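Local coordinates for protein alcohol dehydrogenase (Thermus thermophilus, PDB 2EIH) that binds a zinc ion and probably acts as a nicotinamide-dependent oxidoreductase that interconverts alcohols with aldehydes or ketones, at residues M1-V5 with Y121-V125; A36-N40 with A63-G67; H59-A63 with I112-H116; L152-M157 with S289-S293. All coordinates share one frame; numbering follows the deposited sequence.

Contact 1: residues M1-V5 with Y121-V125; sequences MRAVV and YAEYV
Glu123 reaches back to the start of the chain and holds the amide of Arg2. CG anti to the carbonyl carbon (chi1 -63°) and an extended chain carry the carboxylate to that amide. Glu123 CB stands 4.1 Å from Arg2 O. Glu123 CG comes within 3.8 Å of Arg2 O, and Glu123 CD is 3.6 Å from Arg2 CB. At the tip, Glu123 OE1 accepts Arg2 N at 2.7 Å in a nearly straight bond. The N-H arrives from above the carboxylate plane, 54° out of it. OE2 lies beside the aliphatic part of Arg2, not against its guanidinium. With an alanine here, the amide of Arg2 would probably lose its acceptor, leaving the chain start less firmly held.

The backbones run antiparallel and meet in a single bridge, Ala3 with Ala122, where the two CB atoms are 3.6 Å apart. Glu123 N gives a bond to Arg2 O, and Val4 N gives one of 2.9 Å to Tyr121 O. Met1 makes a Met-aromatic contact, with SD at the edge of the Tyr124 ring and its CE 3.7 Å from Ala122 CB. At the other end Val4 CG1 meets the ring edge of Tyr121 at CD2.

Strand 15-19 pairs with the other edge of strand 2-6, and Asp19 bonds the Met1 amino group. Tyr121 OH bonds Asp43 and His326, and its ring packs with Val4 on Ala322 of helix 322-330. Segment 121-125 leads into strand 124-128 of the GroES-like domain, and the Glu123 backbone bonds Leu34, linking the N-terminal sheet to strand 29-38.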
loop_
_atom_site.group_PDB
_atom_site.type_symbol
_atom_site.label_atom_id
_atom_site.label_comp_id
_atom_site.label_asym_id
_atom_site.label_seq_id
_atom_site.Cartn_x
_atom_site.Cartn_y
_atom_site.Cartn_z
ATOM N N MET A 1 -8.651 18.623 -45.188
ATOM C CA MET A 1 -9.650 17.797 -44.439
ATOM C C MET A 1 -10.599 18.710 -43.669
ATOM O O MET A 1 -10.295 19.883 -43.446
ATOM C CB MET A 1 -8.938 16.882 -43.439
ATOM C CG MET A 1 -8.301 17.606 -42.236
ATOM S SD MET A 1 -7.587 16.460 -40.993
ATOM C CE MET A 1 -6.909 17.583 -39.749
ATOM N N ARG A 2 -11.757 18.187 -43.278
ATOM C CA ARG A 2 -12.678 19.003 -42.510
ATOM C C ARG A 2 -12.185 19.031 -41.068
ATOM O O ARG A 2 -11.637 18.042 -40.559
ATOM C CB ARG A 2 -14.104 18.445 -42.555
ATOM C CG ARG A 2 -14.883 18.780 -43.820
ATOM C CD ARG A 2 -16.296 18.216 -43.763
ATOM N NE ARG A 2 -17.233 19.005 -42.961
ATOM C CZ ARG A 2 -17.711 20.196 -43.320
ATOM N NH1 ARG A 2 -17.339 20.753 -44.472
ATOM N NH2 ARG A 2 -18.587 20.824 -42.539
ATOM N N ALA A 3 -12.361 20.178 -40.421
ATOM C CA ALA A 3 -11.958 20.351 -39.040
ATOM C C ALA A 3 -12.613 21.599 -38.491
ATOM O O ALA A 3 -12.987 22.506 -39.234
ATOM C CB ALA A 3 -10.445 20.474 -38.942
ATOM N N VAL A 4 -12.793 21.611 -37.183
ATOM C CA VAL A 4 -13.351 22.762 -36.508
ATOM C C VAL A 4 -12.151 23.410 -35.852
ATOM O O VAL A 4 -11.596 22.885 -34.890
ATOM C CB VAL A 4 -14.358 22.365 -35.433
ATOM C CG1 VAL A 4 -14.643 23.556 -34.533
ATOM C CG2 VAL A 4 -15.629 21.870 -36.085
ATOM N N VAL A 5 -11.742 24.542 -36.407
ATOM C CA VAL A 5 -10.605 25.278 -35.896
ATOM C C VAL A 5 -11.066 26.347 -34.924
ATOM O O VAL A 5 -12.251 26.690 -34.855
ATOM C CB VAL A 5 -9.800 25.949 -37.032
ATOM C CG1 VAL A 5 -9.038 24.894 -37.825
ATOM C CG2 VAL A 5 -10.737 26.723 -37.951
ATOM N N TYR A 121 -11.355 17.206 -33.130
ATOM C CA TYR A 121 -12.420 17.903 -33.861
ATOM C C TYR A 121 -12.117 17.964 -35.364
ATOM O O TYR A 121 -12.309 19.006 -36.000
ATOM C CB TYR A 121 -12.572 19.339 -33.383
ATOM C CG TYR A 121 -13.249 19.536 -32.035
ATOM C CD1 TYR A 121 -13.060 18.643 -30.977
ATOM C CD2 TYR A 121 -13.962 20.701 -31.785
ATOM C CE1 TYR A 121 -13.558 18.924 -29.701
ATOM C CE2 TYR A 121 -14.465 20.997 -30.528
ATOM C CZ TYR A 121 -14.254 20.115 -29.488
ATOM O OH TYR A 121 -14.702 20.445 -28.239
ATOM N N ALA A 122 -11.644 16.858 -35.930
ATOM C CA ALA A 122 -11.331 16.776 -37.354
ATOM C C ALA A 122 -11.563 15.358 -37.859
ATOM O O ALA A 122 -11.873 14.463 -37.084
ATOM C CB ALA A 122 -9.886 17.184 -37.585
ATOM N N GLU A 123 -11.398 15.170 -39.160
ATOM C CA GLU A 123 -11.577 13.870 -39.779
ATOM C C GLU A 123 -10.357 12.976 -39.589
ATOM O O GLU A 123 -10.431 11.782 -39.810
ATOM C CB GLU A 123 -11.867 14.029 -41.284
ATOM C CG GLU A 123 -13.161 14.768 -41.624
ATOM C CD GLU A 123 -13.322 15.013 -43.113
ATOM O OE1 GLU A 123 -12.383 15.559 -43.737
ATOM O OE2 GLU A 123 -14.391 14.673 -43.672
ATOM N N TYR A 124 -9.230 13.561 -39.202
ATOM C CA TYR A 124 -8.013 12.789 -38.995
ATOM C C TYR A 124 -7.166 13.361 -37.878
ATOM O O TYR A 124 -7.190 14.559 -37.613
ATOM C CB TYR A 124 -7.157 12.747 -40.267
ATOM C CG TYR A 124 -7.853 12.163 -41.460
ATOM C CD1 TYR A 124 -8.662 12.954 -42.283
ATOM C CD2 TYR A 124 -7.717 10.806 -41.767
ATOM C CE1 TYR A 124 -9.323 12.398 -43.376
ATOM C CE2 TYR A 124 -8.378 10.252 -42.856
ATOM C CZ TYR A 124 -9.174 11.055 -43.656
ATOM O OH TYR A 124 -9.822 10.503 -44.739
ATOM N N VAL A 125 -6.409 12.499 -37.222
ATOM C CA VAL A 125 -5.553 12.956 -36.159
ATOM C C VAL A 125 -4.394 11.976 -36.101
ATOM O O VAL A 125 -4.555 10.785 -36.358
ATOM C CB VAL A 125 -6.335 13.028 -34.804
ATOM C CG1 VAL A 125 -6.671 11.630 -34.313
ATOM C CG2 VAL A 125 -5.523 13.803 -33.769
#

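Contact 2: residues A36-N40 with A63-G67; sequences AAALN and ADGSG
Ala36 and Ser66 form the regular end of this antiparallel pair, and Asn40 beside Asp64 forms the looser one. Strands 36-38 and 64-67 run at 164° to each other. Ala36 and Ser66 are a hydrogen-bonded pair: Ser66 N gives a 3.0 Å bond to Ala36 O in the carbonyl plane, and Ala36 N returns a weak one to Ser66 O. Gly65 CA adds a C-H contact to Ala36 O at 3.2 Å. Ser66 OG sits between its backbone N and carbonyl carbon (chi1 62°), which places it 3.8 Å from Ala36 CB; its hydrogen bond goes to Phe141 O. Packing is closest two residues further along, where Ala38 CB and Asp64 CB are 3.4 Å apart.

Here the pairing begins to fray. Ala38 N meets Asp64 O at 3.3 Å, bent and from above the carbonyl plane. Thr120 OG1 bonds the same oxygen. Beyond it a water takes over: it accepts Ala63 N at 2.8 Å and donates to Ala38 O at 2.9 Å. The Asn40 side chain crosses that of Asp64 at about a right angle, its amide plane turned 50° from the carboxylate. An alanine in place of Asn40 would take away this amide and would probably leave a gap beside Asp64 OD1, with the carboxylate steadied less on that side though Leu149 N still holds OD2.

Leu149 belongs to helix 148-161. Helix 141-146 packs on Ala36 and Ser66. Strand 84-91 bonds to Gly65 and Gly67, and strand 337-341 to Ala37 and Leu39, so both strands lie inside a larger sheet of the GroES-like domain.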
loop_
_atom_site.group_PDB
_atom_site.type_symbol
_atom_site.label_atom_id
_atom_site.label_comp_id
_atom_site.label_asym_id
_atom_site.label_seq_id
_atom_site.Cartn_x
_atom_site.Cartn_y
_atom_site.Cartn_z
ATOM N N ALA A 36 -16.007 9.806 -34.190
ATOM C CA ALA A 36 -16.667 10.570 -33.162
ATOM C C ALA A 36 -15.643 11.233 -32.257
ATOM O O ALA A 36 -14.586 10.665 -31.972
ATOM C CB ALA A 36 -17.577 9.655 -32.342
ATOM N N ALA A 37 -15.946 12.452 -31.833
ATOM C CA ALA A 37 -15.081 13.181 -30.921
ATOM C C ALA A 37 -15.992 13.585 -29.780
ATOM O O ALA A 37 -17.035 14.214 -29.996
ATOM C CB ALA A 37 -14.504 14.406 -31.592
ATOM N N ALA A 38 -15.611 13.198 -28.572
ATOM C CA ALA A 38 -16.399 13.521 -27.400
ATOM C C ALA A 38 -15.937 14.857 -26.866
ATOM O O ALA A 38 -14.753 15.179 -26.917
ATOM C CB ALA A 38 -16.233 12.440 -26.331
ATOM N N LEU A 39 -16.888 15.630 -26.352
ATOM C CA LEU A 39 -16.621 16.956 -25.808
ATOM C C LEU A 39 -16.306 16.935 -24.319
ATOM O O LEU A 39 -17.004 16.293 -23.542
ATOM C CB LEU A 39 -17.834 17.858 -26.039
ATOM C CG LEU A 39 -17.983 18.670 -27.326
ATOM C CD1 LEU A 39 -17.826 17.818 -28.567
ATOM C CD2 LEU A 39 -19.361 19.350 -27.299
ATOM N N ASN A 40 -15.259 17.649 -23.922
ATOM C CA ASN A 40 -14.874 17.744 -22.512
ATOM C C ASN A 40 -14.804 19.206 -22.055
ATOM O O ASN A 40 -14.598 20.108 -22.864
ATOM C CB ASN A 40 -13.538 17.037 -22.288
ATOM C CG ASN A 40 -13.684 15.540 -22.278
ATOM O OD1 ASN A 40 -13.304 14.852 -23.221
ATOM N ND2 ASN A 40 -14.253 15.022 -21.202
ATOM N N ALA A 63 -9.984 16.013 -27.098
ATOM C CA ALA A 63 -9.115 15.065 -26.414
ATOM C C ALA A 63 -9.643 13.643 -26.625
ATOM O O ALA A 63 -8.878 12.715 -26.889
ATOM C CB ALA A 63 -9.033 15.399 -24.915
ATOM N N ASP A 64 -10.956 13.481 -26.523
ATOM C CA ASP A 64 -11.586 12.180 -26.711
ATOM C C ASP A 64 -11.933 11.909 -28.169
ATOM O O ASP A 64 -12.395 12.797 -28.891
ATOM C CB ASP A 64 -12.864 12.099 -25.897
ATOM C CG ASP A 64 -12.653 11.438 -24.575
ATOM O OD1 ASP A 64 -13.388 11.783 -23.628
ATOM O OD2 ASP A 64 -11.760 10.558 -24.493
ATOM N N GLY A 65 -11.736 10.670 -28.597
ATOM C CA GLY A 65 -12.060 10.328 -29.960
ATOM C C GLY A 65 -11.998 8.845 -30.236
ATOM O O GLY A 65 -11.330 8.079 -29.538
ATOM N N SER A 66 -12.724 8.427 -31.261
ATOM C CA SER A 66 -12.712 7.032 -31.665
ATOM C C SER A 66 -12.727 7.040 -33.170
ATOM O O SER A 66 -13.147 8.011 -33.778
ATOM C CB SER A 66 -13.928 6.277 -31.113
ATOM O OG SER A 66 -15.129 6.813 -31.605
ATOM N N GLY A 67 -12.257 5.961 -33.773
ATOM C CA GLY A 67 -12.250 5.912 -35.210
ATOM C C GLY A 67 -11.615 4.643 -35.719
ATOM O O GLY A 67 -11.523 3.641 -35.005
HETATM O O HOH W 1 -12.382 16.489 -25.764
#

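Contact 3: residues H59-A63 with I112-H116; sequences HVLGA and ILGEH
Gly114, Ala63 and His59 account for most of the surface buried here. Gly114 O accepts His59 NE2 at 2.6 Å, the single direct hydrogen bond between the segments. The oxygen lies in the plane of the imidazole, at its edge. The donor stands above the carbonyl plane, 52° out of it. With CG anti to the backbone N (chi1 177°), the ring swings across to the loop.

Residues 112-115 fit a type II beta turn, closed by Glu115 N to Ile112 O at 2.8 Å. Glu115 OE2 adds a 3.2 Å bond from Ile112 N. Gly114 takes the third position with positive phi, and its CA rests against Gly62 O. A side chain at Gly114 would run into that oxygen, so glycine suits both the turn and the fit.

Ala63 packs on the start of the turn. Ala63 CB is only 3.1 Å from Leu113 O and 3.8 Å from Ile112 CG2. Leu113 CG leans on Gly62 O.

Both segments lie in the GroES-like domain. Val60, Leu61 and Gly62 bond by their backbones to residues 119-121. Helix 41-48 packs on His59, Leu61 and Ile112. Strand 84-91 backs Ala63 and Leu113, and strand 2-6 meets His59 and Leu61.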
loop_
_atom_site.group_PDB
_atom_site.type_symbol
_atom_site.label_atom_id
_atom_site.label_comp_id
_atom_site.label_asym_id
_atom_site.label_seq_id
_atom_site.Cartn_x
_atom_site.Cartn_y
_atom_site.Cartn_z
ATOM N N HIS A 59 -6.392 26.438 -33.873
ATOM C CA HIS A 59 -6.214 25.253 -33.046
ATOM C C HIS A 59 -7.405 24.306 -33.134
ATOM O O HIS A 59 -8.557 24.736 -33.169
ATOM C CB HIS A 59 -5.999 25.659 -31.586
ATOM C CG HIS A 59 -5.881 24.502 -30.653
ATOM N ND1 HIS A 59 -4.893 23.545 -30.779
ATOM C CD2 HIS A 59 -6.624 24.137 -29.582
ATOM C CE1 HIS A 59 -5.038 22.642 -29.821
ATOM N NE2 HIS A 59 -6.079 22.979 -29.084
ATOM N N VAL A 60 -7.113 23.010 -33.168
ATOM C CA VAL A 60 -8.155 21.998 -33.222
ATOM C C VAL A 60 -8.311 21.395 -31.835
ATOM O O VAL A 60 -7.399 20.758 -31.322
ATOM C CB VAL A 60 -7.803 20.867 -34.204
ATOM C CG1 VAL A 60 -8.944 19.841 -34.254
ATOM C CG2 VAL A 60 -7.556 21.445 -35.580
ATOM N N LEU A 61 -9.475 21.593 -31.234
ATOM C CA LEU A 61 -9.736 21.060 -29.917
ATOM C C LEU A 61 -10.022 19.562 -30.028
ATOM O O LEU A 61 -9.996 19.001 -31.124
ATOM C CB LEU A 61 -10.942 21.782 -29.316
ATOM C CG LEU A 61 -10.861 23.312 -29.222
ATOM C CD1 LEU A 61 -12.218 23.884 -28.788
ATOM C CD2 LEU A 61 -9.781 23.722 -28.223
ATOM N N GLY A 62 -10.297 18.921 -28.893
ATOM C CA GLY A 62 -10.619 17.503 -28.901
ATOM C C GLY A 62 -9.625 16.547 -28.262
ATOM O O GLY A 62 -8.550 16.283 -28.814
ATOM N N ALA A 63 -9.984 16.013 -27.098
ATOM C CA ALA A 63 -9.115 15.065 -26.414
ATOM C C ALA A 63 -9.643 13.643 -26.625
ATOM O O ALA A 63 -8.878 12.715 -26.889
ATOM C CB ALA A 63 -9.033 15.399 -24.915
ATOM N N ILE A 112 -2.575 16.827 -22.652
ATOM C CA ILE A 112 -3.786 16.144 -23.051
ATOM C C ILE A 112 -4.063 16.524 -24.498
ATOM O O ILE A 112 -4.009 17.702 -24.853
ATOM C CB ILE A 112 -4.973 16.567 -22.174
ATOM C CG1 ILE A 112 -4.565 16.518 -20.693
ATOM C CG2 ILE A 112 -6.148 15.644 -22.422
ATOM C CD1 ILE A 112 -5.655 16.943 -19.735
ATOM N N LEU A 113 -4.325 15.525 -25.338
ATOM C CA LEU A 113 -4.619 15.772 -26.746
ATOM C C LEU A 113 -5.651 16.896 -26.856
ATOM O O LEU A 113 -6.629 16.930 -26.107
ATOM C CB LEU A 113 -5.164 14.495 -27.401
ATOM C CG LEU A 113 -5.557 14.565 -28.879
ATOM C CD1 LEU A 113 -4.366 15.007 -29.694
ATOM C CD2 LEU A 113 -6.052 13.215 -29.356
ATOM N N GLY A 114 -5.415 17.827 -27.776
ATOM C CA GLY A 114 -6.339 18.937 -27.968
ATOM C C GLY A 114 -6.107 20.134 -27.057
ATOM O O GLY A 114 -6.680 21.208 -27.252
ATOM N N GLU A 115 -5.261 19.951 -26.055
ATOM C CA GLU A 115 -4.966 21.026 -25.125
ATOM C C GLU A 115 -3.864 21.935 -25.667
ATOM O O GLU A 115 -3.889 23.148 -25.463
ATOM C CB GLU A 115 -4.539 20.449 -23.780
ATOM C CG GLU A 115 -4.326 21.489 -22.704
ATOM C CD GLU A 115 -3.703 20.905 -21.461
ATOM O OE1 GLU A 115 -3.522 21.661 -20.485
ATOM O OE2 GLU A 115 -3.384 19.695 -21.460
ATOM N N HIS A 116 -2.901 21.346 -26.366
ATOM C CA HIS A 116 -1.794 22.110 -26.922
ATOM C C HIS A 116 -1.541 21.747 -28.369
ATOM O O HIS A 116 -1.027 22.558 -29.141
ATOM C CB HIS A 116 -0.536 21.861 -26.102
ATOM C CG HIS A 116 -0.626 22.380 -24.705
ATOM N ND1 HIS A 116 -0.685 23.726 -24.418
ATOM C CD2 HIS A 116 -0.714 21.738 -23.514
ATOM C CE1 HIS A 116 -0.806 23.893 -23.112
ATOM N NE2 HIS A 116 -0.826 22.703 -22.542
#

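Contact 4: residues L152-M157 with S289-S293; sequences LTAWQM and STMAS
Thr153 OG1 lies 3.6 Å from Met291 CA and is bonded to Leu149 O, one turn back in its helix. A water lies 3.4 Å from Thr153 OG1, a weak link, and accepts Met291 N at 3.1 Å. This joins helix 148-161 to the loop after strand 285-288, the outermost strand, within this chain, at one edge of the parallel sheet of the Rossmann fold.

The loop runs along the helix. Leu152 and Gln156, one turn apart, point at it. Ala292 CB lies close between them, 3.0 Å from Leu152 O and 3.7 Å from Gln156 CB. Gln156 starts with CG anti to the backbone N (chi1 -175°) and then extends, so its chain spans the loop from Ala292 to Ser289. Gln156 CB also touches Met291 O at 3.4 Å. Met291 has positive phi, and its side chain starts away from the helix.

Helix 297-306 packs on Leu152. Ser293 OG bonds Gly102 O, and Thr290 O bonds Asn105, which ties the loop to the zinc-binding region. Gln283 of the second subunit packs on Gln156. At the far end Met157 CG rests 3.5 Å from Ser289 OG.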
loop_
_atom_site.group_PDB
_atom_site.type_symbol
_atom_site.label_atom_id
_atom_site.label_comp_id
_atom_site.label_asym_id
_atom_site.label_seq_id
_atom_site.Cartn_x
_atom_site.Cartn_y
_atom_site.Cartn_z
ATOM N N LEU A 152 -11.085 7.425 -17.163
ATOM C CA LEU A 152 -9.762 7.441 -16.554
ATOM C C LEU A 152 -9.718 8.325 -15.321
ATOM O O LEU A 152 -9.087 7.981 -14.330
ATOM C CB LEU A 152 -8.719 7.922 -17.560
ATOM C CG LEU A 152 -8.386 6.902 -18.645
ATOM C CD1 LEU A 152 -7.770 7.604 -19.842
ATOM C CD2 LEU A 152 -7.432 5.859 -18.077
ATOM N N THR A 153 -10.394 9.466 -15.389
ATOM C CA THR A 153 -10.419 10.402 -14.282
ATOM C C THR A 153 -11.198 9.819 -13.109
ATOM O O THR A 153 -10.778 9.929 -11.963
ATOM C CB THR A 153 -11.054 11.732 -14.715
ATOM O OG1 THR A 153 -10.260 12.311 -15.753
ATOM C CG2 THR A 153 -11.150 12.694 -13.546
ATOM N N ALA A 154 -12.330 9.194 -13.405
ATOM C CA ALA A 154 -13.156 8.591 -12.373
ATOM C C ALA A 154 -12.433 7.406 -11.737
ATOM O O ALA A 154 -12.589 7.133 -10.547
ATOM C CB ALA A 154 -14.478 8.126 -12.972
ATOM N N TRP A 155 -11.642 6.701 -12.533
ATOM C CA TRP A 155 -10.937 5.532 -12.035
ATOM C C TRP A 155 -9.834 5.884 -11.041
ATOM O O TRP A 155 -9.707 5.235 -10.002
ATOM C CB TRP A 155 -10.375 4.731 -13.209
ATOM C CG TRP A 155 -9.666 3.481 -12.787
ATOM C CD1 TRP A 155 -8.443 3.393 -12.190
ATOM C CD2 TRP A 155 -10.129 2.137 -12.957
ATOM N NE1 TRP A 155 -8.111 2.079 -11.993
ATOM C CE2 TRP A 155 -9.125 1.283 -12.460
ATOM C CE3 TRP A 155 -11.289 1.569 -13.502
ATOM C CZ2 TRP A 155 -9.247 -0.113 -12.470
ATOM C CZ3 TRP A 155 -11.415 0.188 -13.517
ATOM C CH2 TRP A 155 -10.390 -0.642 -13.010
ATOM N N GLN A 156 -9.040 6.906 -11.353
ATOM C CA GLN A 156 -7.979 7.310 -10.442
ATOM C C GLN A 156 -8.588 7.775 -9.130
ATOM O O GLN A 156 -8.059 7.475 -8.068
ATOM C CB GLN A 156 -7.117 8.437 -11.026
ATOM C CG GLN A 156 -5.921 8.785 -10.131
ATOM C CD GLN A 156 -4.887 9.684 -10.789
ATOM O OE1 GLN A 156 -4.886 10.895 -10.578
ATOM N NE2 GLN A 156 -4.009 9.095 -11.600
ATOM N N MET A 157 -9.704 8.494 -9.205
ATOM C CA MET A 157 -10.361 8.986 -8.002
ATOM C C MET A 157 -10.922 7.848 -7.143
ATOM O O MET A 157 -10.645 7.775 -5.944
ATOM C CB MET A 157 -11.484 9.967 -8.363
ATOM C CG MET A 157 -10.999 11.255 -9.011
ATOM S SD MET A 157 -12.369 12.426 -9.304
ATOM C CE MET A 157 -13.088 11.677 -10.670
ATOM N N SER A 289 -7.276 15.219 -8.159
ATOM C CA SER A 289 -6.981 14.228 -9.170
ATOM C C SER A 289 -7.285 14.697 -10.582
ATOM O O SER A 289 -8.387 15.151 -10.879
ATOM C CB SER A 289 -7.757 12.941 -8.884
ATOM O OG SER A 289 -7.674 12.025 -9.982
ATOM N N THR A 290 -6.296 14.591 -11.454
ATOM C CA THR A 290 -6.479 14.983 -12.840
ATOM C C THR A 290 -6.074 13.805 -13.691
ATOM O O THR A 290 -4.965 13.297 -13.566
ATOM C CB THR A 290 -5.620 16.216 -13.203
ATOM O OG1 THR A 290 -6.062 17.358 -12.450
ATOM C CG2 THR A 290 -5.753 16.535 -14.688
ATOM N N MET A 291 -6.989 13.357 -14.540
ATOM C CA MET A 291 -6.724 12.221 -15.421
ATOM C C MET A 291 -6.275 10.962 -14.656
ATOM O O MET A 291 -6.673 10.741 -13.510
ATOM C CB MET A 291 -5.669 12.614 -16.463
ATOM C CG MET A 291 -6.194 13.509 -17.599
ATOM S SD MET A 291 -7.304 12.683 -18.788
ATOM C CE MET A 291 -6.146 11.957 -19.962
ATOM N N ALA A 292 -5.461 10.133 -15.300
ATOM C CA ALA A 292 -4.972 8.906 -14.693
ATOM C C ALA A 292 -3.863 8.354 -15.567
ATOM O O ALA A 292 -3.537 8.927 -16.607
ATOM C CB ALA A 292 -6.096 7.885 -14.581
ATOM N N SER A 293 -3.279 7.243 -15.138
ATOM C CA SER A 293 -2.212 6.601 -15.892
ATOM C C SER A 293 -2.790 5.942 -17.144
ATOM O O SER A 293 -3.865 5.342 -17.093
ATOM C CB SER A 293 -1.527 5.546 -15.023
ATOM O OG SER A 293 -0.606 4.804 -15.788
HETATM O O HOH W 2 -9.214 15.505 -15.035
#

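How the contacts relate
Contact 1 is the one partly open to solvent; contacts 2, 3 and 4 are buried. Contacts 1 to 3 lie together on the same side of the chain's centre. Tyr121 binds them: its hydroxyl packs on Leu39 of contact 2, and its backbone N probably bonds Leu61 of contact 3. Ala63 belongs to both contacts 2 and 3, as one stretch passes from loop into strand. Contact 4 lies nearest the centre and touches contact 3 where Ile112 packs on Met291. Chemistry follows place. Backbone bonds dominate contacts 1 and 2, a histidine-to-carbonyl bond holds contact 3, and contact 4 relies on packing and a water, with other subunits close by.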